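Long-range contact in extracellular ligand-binding receptor (Rhodopseudomonas palustris, PDB 3SG0), which binds phenylglyoxylate and probably serves as the solute-binding component of a transport system for aromatic acids: residues A[143-148]-A[175-179]. Residues are numbered along the deposited sequence; the frame is centred on the assembly and turned at random. Where two conformers were deposited one is given.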
ATOM      1  N   ASP A 143      -5.125  -5.887  -3.028  1.00  7.94           N
ATOM      2  CA  ASP A 143      -5.589  -6.540  -1.813  1.00  8.41           C
ATOM      3  C   ASP A 143      -6.265  -7.872  -2.063  1.00  8.91           C
ATOM      4  O   ASP A 143      -6.251  -8.725  -1.180  1.00  9.93           O
ATOM      5  CB  ASP A 143      -6.533  -5.631  -1.025  1.00  8.75           C
ATOM      6  CG  ASP A 143      -5.803  -4.517  -0.319  1.00  8.13           C
ATOM      7  OD1 ASP A 143      -4.722  -4.800   0.257  1.00  8.42           O
ATOM      8  OD2 ASP A 143      -6.299  -3.374  -0.350  1.00  8.21           O
ATOM      9  N   ASP A 144      -6.867  -8.077  -3.232  1.00  8.83           N
ATOM     10  CA  ASP A 144      -7.501  -9.367  -3.476  1.00  9.67           C
ATOM     11  C   ASP A 144      -6.491 -10.517  -3.479  1.00 10.71           C
ATOM     12  O   ASP A 144      -6.807 -11.623  -3.029  1.00 11.32           O
ATOM     13  CB  ASP A 144      -8.423  -9.368  -4.715  1.00 11.67           C
ATOM     14  CG  ASP A 144      -7.726  -8.976  -6.007  1.00 15.07           C
ATOM     15  OD1 ASP A 144      -6.664  -8.339  -5.985  1.00 13.94           O
ATOM     16  OD2 ASP A 144      -8.283  -9.296  -7.084  1.00 20.67           O
ATOM     17  N   ILE A 145      -5.276 -10.254  -3.956  1.00  9.59           N
ATOM     18  CA  ILE A 145      -4.208 -11.247  -3.919  1.00 10.73           C
ATOM     19  C   ILE A 145      -3.886 -11.616  -2.475  1.00  9.82           C
ATOM     20  O   ILE A 145      -3.758 -12.789  -2.120  1.00 10.77           O
ATOM     21  CB  ILE A 145      -2.932 -10.708  -4.599  1.00 10.67           C
ATOM     22  CG1 ILE A 145      -3.190 -10.415  -6.079  1.00 13.01           C
ATOM     23  CG2 ILE A 145      -1.770 -11.681  -4.431  1.00 12.59           C
ATOM     24  CD1 ILE A 145      -2.087  -9.601  -6.741  1.00 13.34           C
HETATM   25  N   MSE A 146      -3.756 -10.596  -1.637  1.00  9.74           N
HETATM   26  CA  MSE A 146      -3.434 -10.812  -0.238  1.00  9.27           C
HETATM   27  C   MSE A 146      -4.577 -11.494   0.505  1.00  9.46           C
HETATM   28  O   MSE A 146      -4.347 -12.381   1.330  1.00 10.53           O
HETATM   29  CB  MSE A 146      -3.070  -9.487   0.434  1.00  9.63           C
HETATM   30  CG  MSE A 146      -1.846  -8.816  -0.189  1.00 11.24           C
HETATM   31 SE   MSE A 146      -0.222  -9.899   0.014  0.59 12.36          SE
HETATM   32  CE  MSE A 146       0.964  -9.023  -1.230  1.00 11.23           C
ATOM     33  N   ALA A 147      -5.809 -11.081   0.215  1.00  9.41           N
ATOM     34  CA  ALA A 147      -6.982 -11.664   0.859  1.00 10.37           C
ATOM     35  C   ALA A 147      -7.107 -13.146   0.512  1.00 12.26           C
ATOM     36  O   ALA A 147      -7.448 -13.967   1.367  1.00 11.82           O
ATOM     37  CB  ALA A 147      -8.231 -10.912   0.457  1.00 11.33           C
ATOM     38  N   GLU A 148      -6.832 -13.505  -0.736  1.00 11.92           N
ATOM     39  CA  GLU A 148      -6.875 -14.910  -1.121  0.61 11.75           C
ATOM     40  C   GLU A 148      -5.819 -15.706  -0.364  1.00 11.95           C
ATOM     41  O   GLU A 148      -6.099 -16.805   0.127  1.00 12.90           O
ATOM     42  CB  GLU A 148      -6.690 -15.073  -2.631  0.61 14.45           C
ATOM     43  CG  GLU A 148      -7.847 -14.545  -3.466  0.61 16.08           C
ATOM     44  CD  GLU A 148      -9.110 -15.385  -3.352  0.61 25.29           C
ATOM     45  OE1 GLU A 148      -9.068 -16.453  -2.707  0.61 30.19           O
ATOM     46  OE2 GLU A 148     -10.148 -14.976  -3.913  0.61 20.53           O
ATOM     47  N   TYR A 175     -11.269  -6.398   1.450  1.00 10.05           N
ATOM     48  CA  TYR A 175     -10.970  -7.615   2.195  1.00 10.20           C
ATOM     49  C   TYR A 175     -12.232  -8.408   2.485  1.00 10.98           C
ATOM     50  O   TYR A 175     -12.290  -9.615   2.233  1.00 11.32           O
ATOM     51  CB  TYR A 175     -10.175  -7.318   3.488  1.00  9.52           C
ATOM     52  CG  TYR A 175      -8.722  -7.170   3.162  1.00  8.87           C
ATOM     53  CD1 TYR A 175      -7.898  -8.283   3.068  1.00  8.69           C
ATOM     54  CD2 TYR A 175      -8.186  -5.929   2.859  1.00  9.19           C
ATOM     55  CE1 TYR A 175      -6.567  -8.159   2.697  1.00  8.73           C
ATOM     56  CE2 TYR A 175      -6.855  -5.795   2.497  1.00  8.98           C
ATOM     57  CZ  TYR A 175      -6.052  -6.914   2.416  1.00  7.90           C
ATOM     58  OH  TYR A 175      -4.739  -6.796   2.016  1.00  8.52           O
ATOM     59  N   TYR A 176     -13.251  -7.741   3.007  1.00 10.83           N
ATOM     60  CA  TYR A 176     -14.466  -8.455   3.352  1.00 11.01           C
ATOM     61  C   TYR A 176     -15.048  -9.183   2.145  1.00 11.29           C
ATOM     62  O   TYR A 176     -15.426 -10.361   2.230  1.00 12.68           O
ATOM     63  CB  TYR A 176     -15.523  -7.525   3.935  1.00 12.52           C
ATOM     64  CG  TYR A 176     -16.756  -8.300   4.317  1.00 13.28           C
ATOM     65  CD1 TYR A 176     -16.797  -9.015   5.502  1.00 14.23           C
ATOM     66  CD2 TYR A 176     -17.848  -8.380   3.462  1.00 15.96           C
ATOM     67  CE1 TYR A 176     -17.910  -9.756   5.853  1.00 15.98           C
ATOM     68  CE2 TYR A 176     -18.968  -9.119   3.806  1.00 19.45           C
ATOM     69  CZ  TYR A 176     -18.985  -9.804   5.000  1.00 16.42           C
ATOM     70  OH  TYR A 176     -20.097 -10.542   5.347  1.00 21.06           O
ATOM     71  N   LYS A 177     -15.141  -8.498   1.015  1.00 11.95           N
ATOM     72  CA  LYS A 177     -15.811  -9.109  -0.125  1.00 13.60           C
ATOM     73  C   LYS A 177     -15.081 -10.349  -0.630  1.00 13.64           C
ATOM     74  O   LYS A 177     -15.718 -11.351  -0.983  1.00 13.94           O
ATOM     75  CB  LYS A 177     -16.065  -8.090  -1.240  1.00 20.13           C
ATOM     76  CG  LYS A 177     -14.899  -7.794  -2.158  1.00 29.37           C
ATOM     77  CD  LYS A 177     -15.391  -6.971  -3.345  1.00 34.42           C
ATOM     78  CE  LYS A 177     -14.253  -6.511  -4.240  1.00 35.98           C
ATOM     79  NZ  LYS A 177     -14.722  -5.527  -5.264  1.00 33.60           N
ATOM     80  N   VAL A 178     -13.755 -10.305  -0.656  1.00 12.68           N
ATOM     81  CA  VAL A 178     -12.987 -11.453  -1.131  1.00 13.10           C
ATOM     82  C   VAL A 178     -13.027 -12.610  -0.138  1.00 13.57           C
ATOM     83  O   VAL A 178     -13.217 -13.768  -0.532  1.00 15.01           O
ATOM     84  CB  VAL A 178     -11.540 -11.055  -1.480  1.00 13.07           C
ATOM     85  CG1 VAL A 178     -10.704 -12.283  -1.826  1.00 16.46           C
ATOM     86  CG2 VAL A 178     -11.553 -10.074  -2.633  1.00 15.32           C
ATOM     87  N   LEU A 179     -12.873 -12.308   1.145  1.00 13.28           N
ATOM     88  CA  LEU A 179     -12.972 -13.340   2.172  1.00 13.76           C
ATOM     89  C   LEU A 179     -14.361 -13.969   2.212  1.00 15.14           C
ATOM     90  O   LEU A 179     -14.493 -15.191   2.318  1.00 16.67           O
ATOM     91  CB  LEU A 179     -12.613 -12.777   3.547  1.00 14.52           C
ATOM     92  CG  LEU A 179     -11.148 -12.400   3.742  1.00 13.79           C
ATOM     93  CD1 LEU A 179     -10.981 -11.610   5.029  1.00 15.57           C
ATOM     94  CD2 LEU A 179     -10.280 -13.648   3.752  1.00 18.46           C
TER
HETATM   95  O   HOH W   1     -12.819 -14.704  -3.180  1.00 19.00           O
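D143 OD1 is gripped by two groups: the phenol of Y175, whose OH donates to it at 2.7 Å, and H247 NE2 from a nearby loop. The hydroxyl comes from above the carboxylate plane, 45° out of it. With its CG anti to the carbonyl carbon, Y175 swings its ring off the helix flank and across the start of helix 143-156. D143 CB and CG lie against the CE2 side of the ring, CG 3.3 Å from Y175 CE2. On the other long side, the A147 methyl packs on Y175 CD1 at 3.7 Å, while CB of selenomethionine M146 sits beside the hydroxyl and its selenium end turns away. A phenylalanine in place of Y175 would keep much of this packing but would probably leave D143 with one fewer donor and its carboxylate freer to turn. One turn along, V178 splits its branches: CG1, anti to the backbone N (chi1 174°), meets A147 CB at 3.6 Å, whereas CG2 touches D144 CB. In the conformer of E148 given, its bent chain also meets V178 CG1, and a water donates to both E148 OE2 and V178 O, each at 2.8 Å. The axes of the two short segments pass 9.0 Å apart at -49°, an approach consistent with the small A147 side chain. The D143 side chain lies about 5 Å from the bound benzoyl-formic acid, and its backbone is hydrogen-bonded to A121, a phenylglyoxylate-binding residue, so the Y175 bond probably helps fix D143 in the second shell of the ligand site. The two helices flank strand 161-167 in the chain; Y175 and L179 of helix 170-186 reach strand 217-221 of the parallel sheet, placing helix 143-156 beside that helix in this lobe of the periplasmic binding protein fold.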